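PDB 2Q07: PUA domain-containing protein from Archaeoglobus fulgidus DSM 4304, which is of unknown function but probably binds RNA and takes part in making archaeosine in tRNA. Local coordinates for residues Pro27-Cys37 with Val58-Ser66; Arg114-Arg125 with Ala137-Val147. All blocks are in the same frame, centred on the assembly; numbering follows the deposited sequence.

Contact 1 of 2, residues Pro27-Cys37 with Val58-Ser66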
loop_
_atom_site.group_PDB
_atom_site.type_symbol
_atom_site.label_atom_id
_atom_site.label_comp_id
_atom_site.label_asym_id
_atom_site.label_seq_id
_atom_site.Cartn_x
_atom_site.Cartn_y
_atom_site.Cartn_z
ATOM N N PRO A 27 10.657 -4.804 -3.282
ATOM C CA PRO A 27 10.512 -5.461 -4.587
ATOM C C PRO A 27 10.760 -6.968 -4.540
ATOM O O PRO A 27 11.378 -7.483 -3.608
ATOM C CB PRO A 27 11.556 -4.749 -5.449
ATOM C CG PRO A 27 11.633 -3.388 -4.835
ATOM C CD PRO A 27 11.639 -3.706 -3.360
ATOM N N PHE A 28 10.268 -7.668 -5.554
ATOM C CA PHE A 28 10.465 -9.107 -5.664
ATOM C C PHE A 28 11.128 -9.408 -7.010
ATOM O O PHE A 28 11.386 -10.567 -7.348
ATOM C CB PHE A 28 9.122 -9.832 -5.563
ATOM C CG PHE A 28 8.128 -9.426 -6.617
ATOM C CD1 PHE A 28 8.199 -9.955 -7.910
ATOM C CD2 PHE A 28 7.117 -8.521 -6.320
ATOM C CE1 PHE A 28 7.273 -9.590 -8.883
ATOM C CE2 PHE A 28 6.183 -8.147 -7.287
ATOM C CZ PHE A 28 6.259 -8.682 -8.570
ATOM N N SER A 29 11.428 -8.346 -7.758
ATOM C CA SER A 29 12.032 -8.464 -9.089
ATOM C C SER A 29 13.148 -7.440 -9.276
ATOM O O SER A 29 13.218 -6.453 -8.553
ATOM C CB SER A 29 10.947 -8.239 -10.153
ATOM O OG SER A 29 11.484 -8.167 -11.467
ATOM N N ASP A 30 14.011 -7.672 -10.259
ATOM C CA ASP A 30 15.110 -6.760 -10.543
ATOM C C ASP A 30 14.682 -5.803 -11.649
ATOM O O ASP A 30 15.424 -4.897 -12.028
ATOM C CB ASP A 30 16.347 -7.544 -10.982
ATOM C CG ASP A 30 16.129 -8.299 -12.282
ATOM O OD1 ASP A 30 14.993 -8.732 -12.548
ATOM O OD2 ASP A 30 17.102 -8.474 -13.041
ATOM N N THR A 31 13.476 -6.018 -12.165
ATOM C CA THR A 31 12.926 -5.176 -13.221
ATOM C C THR A 31 11.625 -4.532 -12.743
ATOM O O THR A 31 10.844 -5.154 -12.031
ATOM C CB THR A 31 12.642 -6.006 -14.500
ATOM O OG1 THR A 31 13.881 -6.487 -15.031
ATOM C CG2 THR A 31 11.942 -5.163 -15.561
ATOM N N VAL A 32 11.404 -3.274 -13.114
ATOM C CA VAL A 32 10.168 -2.602 -12.730
ATOM C C VAL A 32 9.467 -2.038 -13.963
ATOM O O VAL A 32 10.085 -1.369 -14.796
ATOM C CB VAL A 32 10.408 -1.454 -11.721
ATOM C CG1 VAL A 32 11.314 -0.384 -12.329
ATOM C CG2 VAL A 32 9.074 -0.843 -11.314
ATOM N N LEU A 33 8.175 -2.320 -14.067
ATOM C CA LEU A 33 7.351 -1.851 -15.171
ATOM C C LEU A 33 6.610 -0.562 -14.787
ATOM O O LEU A 33 5.903 -0.523 -13.770
ATOM C CB LEU A 33 6.338 -2.939 -15.533
ATOM C CG LEU A 33 5.320 -2.619 -16.618
ATOM C CD1 LEU A 33 6.046 -2.329 -17.919
ATOM C CD2 LEU A 33 4.362 -3.800 -16.764
ATOM N N LEU A 34 6.773 0.492 -15.583
ATOM C CA LEU A 34 6.086 1.753 -15.315
ATOM C C LEU A 34 4.833 1.815 -16.192
ATOM O O LEU A 34 4.886 1.536 -17.398
ATOM C CB LEU A 34 7.007 2.950 -15.598
ATOM C CG LEU A 34 8.391 2.920 -14.933
ATOM C CD1 LEU A 34 9.132 4.217 -15.229
ATOM C CD2 LEU A 34 8.242 2.719 -13.428
ATOM N N LEU A 35 3.713 2.189 -15.577
ATOM C CA LEU A 35 2.433 2.251 -16.254
ATOM C C LEU A 35 1.680 3.561 -16.022
ATOM O O LEU A 35 1.905 4.260 -15.039
ATOM C CB LEU A 35 1.561 1.082 -15.790
ATOM C CG LEU A 35 2.141 -0.306 -16.048
ATOM C CD1 LEU A 35 1.371 -1.345 -15.254
ATOM C CD2 LEU A 35 2.089 -0.589 -17.543
ATOM N N PRO A 36 0.752 3.895 -16.925
ATOM C CA PRO A 36 0.002 5.139 -16.751
ATOM C C PRO A 36 -1.145 4.952 -15.759
ATOM O O PRO A 36 -1.690 3.853 -15.627
ATOM C CB PRO A 36 -0.495 5.421 -18.159
ATOM C CG PRO A 36 -0.845 4.048 -18.635
ATOM C CD PRO A 36 0.328 3.194 -18.152
ATOM N N CYS A 37 -1.497 6.015 -15.042
ATOM C CA CYS A 37 -2.609 5.914 -14.111
ATOM C C CYS A 37 -3.869 5.844 -14.970
ATOM O O CYS A 37 -3.820 6.107 -16.169
ATOM C CB CYS A 37 -2.656 7.129 -13.176
ATOM S SG CYS A 37 -2.744 8.713 -14.028
ATOM N N VAL A 58 2.685 -10.552 -16.458
ATOM C CA VAL A 58 3.516 -9.596 -15.744
ATOM C C VAL A 58 4.124 -10.200 -14.476
ATOM O O VAL A 58 3.425 -10.418 -13.492
ATOM C CB VAL A 58 2.680 -8.344 -15.388
ATOM C CG1 VAL A 58 3.514 -7.354 -14.609
ATOM C CG2 VAL A 58 2.134 -7.711 -16.672
ATOM N N ASN A 59 5.428 -10.465 -14.516
ATOM C CA ASN A 59 6.137 -11.035 -13.371
ATOM C C ASN A 59 7.247 -10.139 -12.847
ATOM O O ASN A 59 8.240 -10.619 -12.297
ATOM C CB ASN A 59 6.727 -12.406 -13.705
ATOM C CG ASN A 59 5.681 -13.494 -13.738
ATOM O OD1 ASN A 59 4.719 -13.464 -12.977
ATOM N ND2 ASN A 59 5.872 -14.473 -14.611
ATOM N N VAL A 60 7.081 -8.839 -13.037
ATOM C CA VAL A 60 8.044 -7.877 -12.534
ATOM C C VAL A 60 7.245 -6.865 -11.728
ATOM O O VAL A 60 6.020 -6.829 -11.821
ATOM C CB VAL A 60 8.789 -7.171 -13.671
ATOM C CG1 VAL A 60 9.566 -8.204 -14.500
ATOM C CG2 VAL A 60 7.804 -6.397 -14.537
ATOM N N ASN A 61 7.938 -6.061 -10.932
ATOM C CA ASN A 61 7.289 -5.047 -10.106
ATOM C C ASN A 61 6.665 -3.971 -10.978
ATOM O O ASN A 61 7.124 -3.730 -12.100
ATOM C CB ASN A 61 8.312 -4.426 -9.154
ATOM C CG ASN A 61 8.494 -5.242 -7.891
ATOM O OD1 ASN A 61 7.697 -5.132 -6.953
ATOM N ND2 ASN A 61 9.533 -6.080 -7.862
ATOM N N GLU A 62 5.633 -3.315 -10.453
ATOM C CA GLU A 62 4.926 -2.283 -11.200
ATOM C C GLU A 62 4.784 -0.992 -10.417
ATOM O O GLU A 62 4.557 -1.000 -9.213
ATOM C CB GLU A 62 3.518 -2.767 -11.574
ATOM C CG GLU A 62 3.467 -3.944 -12.536
ATOM C CD GLU A 62 2.139 -4.694 -12.452
ATOM O OE1 GLU A 62 1.814 -5.203 -11.357
ATOM O OE2 GLU A 62 1.419 -4.770 -13.472
ATOM N N ILE A 63 4.924 0.121 -11.113
ATOM C CA ILE A 63 4.748 1.414 -10.488
ATOM C C ILE A 63 3.840 2.184 -11.429
ATOM O O ILE A 63 4.110 2.276 -12.623
ATOM C CB ILE A 63 6.086 2.152 -10.312
ATOM C CG1 ILE A 63 6.945 1.424 -9.270
ATOM C CG2 ILE A 63 5.830 3.602 -9.904
ATOM C CD1 ILE A 63 8.301 2.033 -9.056
ATOM N N ILE A 64 2.744 2.705 -10.892
ATOM C CA ILE A 64 1.808 3.482 -11.688
ATOM C C ILE A 64 2.150 4.965 -11.556
ATOM O O ILE A 64 2.177 5.502 -10.446
ATOM C CB ILE A 64 0.342 3.259 -11.212
ATOM C CG1 ILE A 64 -0.081 1.812 -11.489
ATOM C CG2 ILE A 64 -0.597 4.253 -11.905
ATOM C CD1 ILE A 64 0.388 0.817 -10.444
ATOM N N ILE A 65 2.422 5.627 -12.677
ATOM C CA ILE A 65 2.745 7.052 -12.636
ATOM C C ILE A 65 1.453 7.868 -12.692
ATOM O O ILE A 65 0.609 7.664 -13.569
ATOM C CB ILE A 65 3.638 7.478 -13.828
ATOM C CG1 ILE A 65 4.975 6.732 -13.785
ATOM C CG2 ILE A 65 3.873 8.985 -13.790
ATOM C CD1 ILE A 65 5.838 6.956 -15.007
ATOM N N SER A 66 1.310 8.785 -11.742
ATOM C CA SER A 66 0.145 9.652 -11.671
ATOM C C SER A 66 0.596 11.034 -11.201
ATOM O O SER A 66 1.788 11.348 -11.220
ATOM C CB SER A 66 -0.881 9.071 -10.694
ATOM O OG SER A 66 -2.106 9.774 -10.773
#

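Contact 2 of 2, residues Arg114-Arg125 with Ala137-Val147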
loop_
_atom_site.group_PDB
_atom_site.type_symbol
_atom_site.label_atom_id
_atom_site.label_comp_id
_atom_site.label_asym_id
_atom_site.label_seq_id
_atom_site.Cartn_x
_atom_site.Cartn_y
_atom_site.Cartn_z
ATOM N N ARG A 114 17.539 -3.104 -11.708
ATOM C CA ARG A 114 18.631 -3.033 -12.673
ATOM C C ARG A 114 18.081 -2.533 -13.999
ATOM O O ARG A 114 18.828 -2.067 -14.850
ATOM C CB ARG A 114 19.279 -4.402 -12.881
ATOM C CG ARG A 114 18.348 -5.470 -13.453
ATOM C CD ARG A 114 19.154 -6.646 -14.019
ATOM N NE ARG A 114 19.086 -6.686 -15.475
ATOM C CZ ARG A 114 18.087 -7.232 -16.161
ATOM N NH1 ARG A 114 17.074 -7.799 -15.523
ATOM N NH2 ARG A 114 18.090 -7.191 -17.484
ATOM N N LYS A 115 16.765 -2.631 -14.162
ATOM C CA LYS A 115 16.124 -2.187 -15.390
ATOM C C LYS A 115 14.731 -1.602 -15.150
ATOM O O LYS A 115 13.952 -2.114 -14.345
ATOM C CB LYS A 115 16.031 -3.352 -16.381
ATOM C CG LYS A 115 15.677 -2.914 -17.793
ATOM C CD LYS A 115 14.310 -3.410 -18.199
ATOM C CE LYS A 115 14.347 -4.889 -18.550
ATOM N NZ LYS A 115 15.005 -5.103 -19.865
ATOM N N VAL A 116 14.440 -0.516 -15.855
ATOM C CA VAL A 116 13.160 0.169 -15.766
ATOM C C VAL A 116 12.507 0.133 -17.152
ATOM O O VAL A 116 13.062 0.668 -18.110
ATOM C CB VAL A 116 13.350 1.664 -15.351
ATOM C CG1 VAL A 116 12.008 2.408 -15.383
ATOM C CG2 VAL A 116 13.976 1.757 -13.982
ATOM N N VAL A 117 11.353 -0.525 -17.265
ATOM C CA VAL A 117 10.630 -0.575 -18.525
ATOM C C VAL A 117 9.498 0.444 -18.462
ATOM O O VAL A 117 8.493 0.232 -17.773
ATOM C CB VAL A 117 10.000 -1.962 -18.790
ATOM C CG1 VAL A 117 9.337 -1.950 -20.140
ATOM C CG2 VAL A 117 11.049 -3.043 -18.713
ATOM N N ALA A 118 9.660 1.545 -19.184
ATOM C CA ALA A 118 8.658 2.602 -19.199
ATOM C C ALA A 118 7.569 2.362 -20.243
ATOM O O ALA A 118 7.731 2.722 -21.404
ATOM C CB ALA A 118 9.332 3.943 -19.453
ATOM N N HIS A 119 6.457 1.763 -19.832
ATOM C CA HIS A 119 5.375 1.511 -20.770
ATOM C C HIS A 119 4.354 2.628 -20.662
ATOM O O HIS A 119 3.230 2.428 -20.197
ATOM C CB HIS A 119 4.700 0.174 -20.494
ATOM C CG HIS A 119 3.977 -0.377 -21.681
ATOM N ND1 HIS A 119 4.634 -0.866 -22.790
ATOM C CD2 HIS A 119 2.657 -0.470 -21.956
ATOM C CE1 HIS A 119 3.750 -1.237 -23.697
ATOM N NE2 HIS A 119 2.543 -1.006 -23.217
ATOM N N VAL A 120 4.758 3.806 -21.107
ATOM C CA VAL A 120 3.915 4.988 -21.040
ATOM C C VAL A 120 4.231 5.894 -22.219
ATOM O O VAL A 120 5.264 5.731 -22.875
ATOM C CB VAL A 120 4.190 5.768 -19.742
ATOM C CG1 VAL A 120 3.716 4.979 -18.542
ATOM C CG2 VAL A 120 5.681 6.035 -19.621
ATOM N N THR A 121 3.357 6.861 -22.472
ATOM C CA THR A 121 3.554 7.778 -23.585
ATOM C C THR A 121 3.319 9.231 -23.199
ATOM O O THR A 121 2.850 9.525 -22.104
ATOM C CB THR A 121 2.606 7.436 -24.758
ATOM O OG1 THR A 121 1.249 7.492 -24.302
ATOM C CG2 THR A 121 2.902 6.036 -25.305
ATOM N N GLY A 122 3.650 10.133 -24.122
ATOM C CA GLY A 122 3.460 11.556 -23.896
ATOM C C GLY A 122 4.047 12.100 -22.606
ATOM O O GLY A 122 5.160 11.749 -22.216
ATOM N N GLY A 123 3.283 12.968 -21.949
ATOM C CA GLY A 123 3.720 13.572 -20.703
ATOM C C GLY A 123 4.403 12.634 -19.726
ATOM O O GLY A 123 5.322 13.047 -19.010
ATOM N N TYR A 124 3.962 11.377 -19.687
ATOM C CA TYR A 124 4.550 10.395 -18.780
ATOM C C TYR A 124 5.995 10.085 -19.126
ATOM O O TYR A 124 6.815 9.873 -18.236
ATOM C CB TYR A 124 3.756 9.091 -18.787
ATOM C CG TYR A 124 2.369 9.202 -18.215
ATOM C CD1 TYR A 124 1.265 9.363 -19.048
ATOM C CD2 TYR A 124 2.157 9.141 -16.840
ATOM C CE1 TYR A 124 -0.016 9.457 -18.526
ATOM C CE2 TYR A 124 0.884 9.234 -16.309
ATOM C CZ TYR A 124 -0.198 9.391 -17.155
ATOM O OH TYR A 124 -1.463 9.485 -16.633
ATOM N N ARG A 125 6.306 10.035 -20.418
ATOM C CA ARG A 125 7.671 9.760 -20.834
ATOM C C ARG A 125 8.581 10.891 -20.379
ATOM O O ARG A 125 9.747 10.663 -20.047
ATOM C CB ARG A 125 7.755 9.588 -22.353
ATOM C CG ARG A 125 7.321 8.209 -22.824
ATOM C CD ARG A 125 7.766 7.929 -24.248
ATOM N NE ARG A 125 9.151 8.333 -24.469
ATOM C CZ ARG A 125 9.913 7.880 -25.460
ATOM N NH1 ARG A 125 9.430 6.998 -26.325
ATOM N NH2 ARG A 125 11.159 8.318 -25.587
ATOM N N ALA A 137 20.088 2.332 -13.291
ATOM C CA ALA A 137 19.317 1.353 -14.042
ATOM C C ALA A 137 19.222 1.653 -15.534
ATOM O O ALA A 137 19.313 2.803 -15.963
ATOM C CB ALA A 137 17.905 1.228 -13.455
ATOM N N GLU A 138 19.058 0.599 -16.322
ATOM C CA GLU A 138 18.881 0.767 -17.761
ATOM C C GLU A 138 17.414 1.160 -17.893
ATOM O O GLU A 138 16.560 0.607 -17.200
ATOM C CB GLU A 138 19.090 -0.553 -18.505
ATOM C CG GLU A 138 20.015 -1.518 -17.786
ATOM C CD GLU A 138 20.272 -2.785 -18.587
ATOM O OE1 GLU A 138 19.289 -3.460 -18.984
ATOM O OE2 GLU A 138 21.461 -3.096 -18.818
ATOM N N VAL A 139 17.121 2.107 -18.768
ATOM C CA VAL A 139 15.746 2.523 -18.969
ATOM C C VAL A 139 15.387 2.312 -20.429
ATOM O O VAL A 139 16.037 2.857 -21.322
ATOM C CB VAL A 139 15.545 4.010 -18.595
ATOM C CG1 VAL A 139 14.056 4.363 -18.633
ATOM C CG2 VAL A 139 16.109 4.279 -17.214
ATOM N N VAL A 140 14.361 1.501 -20.659
ATOM C CA VAL A 140 13.890 1.197 -22.002
ATOM C C VAL A 140 12.445 1.658 -22.171
ATOM O O VAL A 140 11.644 1.548 -21.245
ATOM C CB VAL A 140 13.962 -0.323 -22.272
ATOM C CG1 VAL A 140 15.418 -0.796 -22.202
ATOM C CG2 VAL A 140 13.121 -1.070 -21.241
ATOM N N TYR A 141 12.115 2.174 -23.351
ATOM C CA TYR A 141 10.758 2.635 -23.628
ATOM C C TYR A 141 10.092 1.657 -24.594
ATOM O O TYR A 141 10.632 1.356 -25.654
ATOM C CB TYR A 141 10.796 4.048 -24.207
ATOM C CG TYR A 141 11.458 5.039 -23.278
ATOM C CD1 TYR A 141 12.847 5.115 -23.193
ATOM C CD2 TYR A 141 10.697 5.842 -22.423
ATOM C CE1 TYR A 141 13.468 5.953 -22.282
ATOM C CE2 TYR A 141 11.311 6.687 -21.503
ATOM C CZ TYR A 141 12.694 6.737 -21.436
ATOM O OH TYR A 141 13.310 7.549 -20.514
ATOM N N THR A 142 8.919 1.161 -24.222
ATOM C CA THR A 142 8.226 0.167 -25.036
ATOM C C THR A 142 6.922 0.617 -25.684
ATOM O O THR A 142 6.291 -0.152 -26.410
ATOM C CB THR A 142 7.934 -1.093 -24.194
ATOM O OG1 THR A 142 7.305 -0.707 -22.965
ATOM C CG2 THR A 142 9.228 -1.842 -23.877
ATOM N N ALA A 143 6.518 1.855 -25.434
ATOM C CA ALA A 143 5.270 2.351 -25.989
ATOM C C ALA A 143 5.390 3.678 -26.742
ATOM O O ALA A 143 5.966 4.648 -26.248
ATOM C CB ALA A 143 4.242 2.482 -24.879
ATOM N N GLU A 144 4.844 3.700 -27.951
ATOM C CA GLU A 144 4.840 4.902 -28.774
ATOM C C GLU A 144 3.433 5.050 -29.348
ATOM O O GLU A 144 3.028 4.281 -30.220
ATOM C CB GLU A 144 5.872 4.794 -29.908
ATOM C CG GLU A 144 5.616 3.684 -30.915
ATOM C CD GLU A 144 6.607 3.704 -32.071
ATOM O OE1 GLU A 144 6.430 2.922 -33.030
ATOM O OE2 GLU A 144 7.568 4.501 -32.020
ATOM N N LYS A 145 2.687 6.023 -28.835
ATOM C CA LYS A 145 1.317 6.294 -29.274
ATOM C C LYS A 145 0.253 5.542 -28.484
ATOM O O LYS A 145 -0.657 6.151 -27.934
ATOM C CB LYS A 145 1.119 5.953 -30.759
ATOM C CG LYS A 145 1.965 6.749 -31.740
ATOM C CD LYS A 145 1.642 6.331 -33.172
ATOM C CE LYS A 145 2.439 7.125 -34.191
ATOM N NZ LYS A 145 2.052 6.754 -35.581
ATOM N N ASP A 146 0.364 4.219 -28.438
ATOM C CA ASP A 146 -0.634 3.399 -27.749
ATOM C C ASP A 146 0.025 2.333 -26.878
ATOM O O ASP A 146 0.829 1.548 -27.360
ATOM C CB ASP A 146 -1.526 2.722 -28.795
ATOM C CG ASP A 146 -2.880 2.322 -28.247
ATOM O OD1 ASP A 146 -2.952 1.853 -27.087
ATOM O OD2 ASP A 146 -3.877 2.471 -28.993
ATOM N N VAL A 147 -0.324 2.295 -25.597
ATOM C CA VAL A 147 0.258 1.303 -24.699
ATOM C C VAL A 147 -0.316 -0.097 -24.963
ATOM O O VAL A 147 0.279 -1.109 -24.585
ATOM C CB VAL A 147 0.024 1.687 -23.207
ATOM C CG1 VAL A 147 0.833 2.923 -22.855
ATOM C CG2 VAL A 147 -1.451 1.947 -22.957
HETATM O O HOH W 1 7.325 3.809 -23.779
#

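Contact 1 of 2, residues Pro27-Cys37 with Val58-Ser66
The side-chain amide of N61 lies over one face of the F28 ring, with N61 CG 3.8 Å from F28 CE2, while the backbone carbonyl of N59 meets the ring at its edge, N59 O standing 3.7 Å from F28 CE1. Ring and amide planes are 39° apart, so the amide leans across the face. F28 holds CG between its backbone N and carbonyl carbon (chi1 59°), which brings the far end of the ring to the 58-66 segment. A serine suits position S29 because its OG accepts a hydrogen bond from T31 N at 3.0 Å, an ST turn that leads the chain into its strand. V60 fits against this bend, with CG1 beside T31 CB and CG2 3.9 Å from L33 CB. Strands 31-36 and 61-65 run parallel. L33 N donates to N61 O at 2.6 Å, then I63 N to L33 O, L35 N to I63 O and I65 N to L35 O, before a weak bond from C37 N to I65 O. On the face carrying V32, L34, I63 and I65, branched apolar residues mesh closely: V32 CG2 is 3.7 Å from I63 CG1, and L34 and I63 lie side by side. The opposite face carries L33, L35, E62 and I64; the carboxylate of E62 is held by salt bridges to R53 and R73. These strands are the two arms of a beta-alpha-beta crossover whose helix 47-55 packs on L35 and I64, whereas helix 123-132 meets L34 and I65 through V128, and strand 115-118 flanks strand 31-36.

Contact 2 of 2, residues Arg114-Arg125 with Ala137-Val147
H119 is gripped at both ring nitrogens by the 137-147 segment. Its ND1 shares a hydrogen bond with T142 OG1 at 2.7 Å, and its NE2 donates to V147 O at 2.6 Å, meeting a lone pair in the carbonyl plane. With CG anti to the backbone N (chi1 -158°), the ring reaches past the end of strand 115-118 to both partners. A143 CB sits over one face, 4.0 Å from the centroid of the H119 ring, a CH-pi contact that suits the small methyl of alanine. Replacing the histidine by an alanine removes both ring bonds and would probably leave V147 O without this donor and the T142 hydroxyl free to turn.

Y141 and R125 form the second focus. The R125 guanidinium stacks on the Y141 ring, planes 19° apart, an off-centre cation-pi contact with R125 CZ 4.3 Å from the ring centroid. Tyrosine serves twice, since its OH is also hydrogen-bonded to E132, and its CD2 lies 3.8 Å from A118 CB.

Strands 115-118 and 138-141, the parallel arms of a beta-alpha-beta unit through helix 123-132, part beyond Y141: T142 N to A118 O is a weak bond, and a water also bridges the gap, accepting from A143 N and donating to A118 O. The valine-rich ladder thus gives way to histidine bonds and water, which add to the apolar contacts of A143 and V147.

How the contacts relate
Contacts 1 and 2 are successive beta-alpha-beta units of one sheet, their centres about 11 Å apart, and both fall within the UDG-like family region of a chain that also carries PUA-type sequence. They join because strands 31-36 and 115-118 are neighbours: L34 N lies 2.8 Å from V117 O, probably a hydrogen bond. At one end of this seam D30 OD2 makes a salt bridge with R114 NH1 at 2.6 Å. At the other, Y124 from the helix of contact 2 packs on contact 1, its OH 3.0 Å from C37 SG. Strand 31-36 is therefore central to the sheet, while strand 138-141 forms its outer margin within the chain.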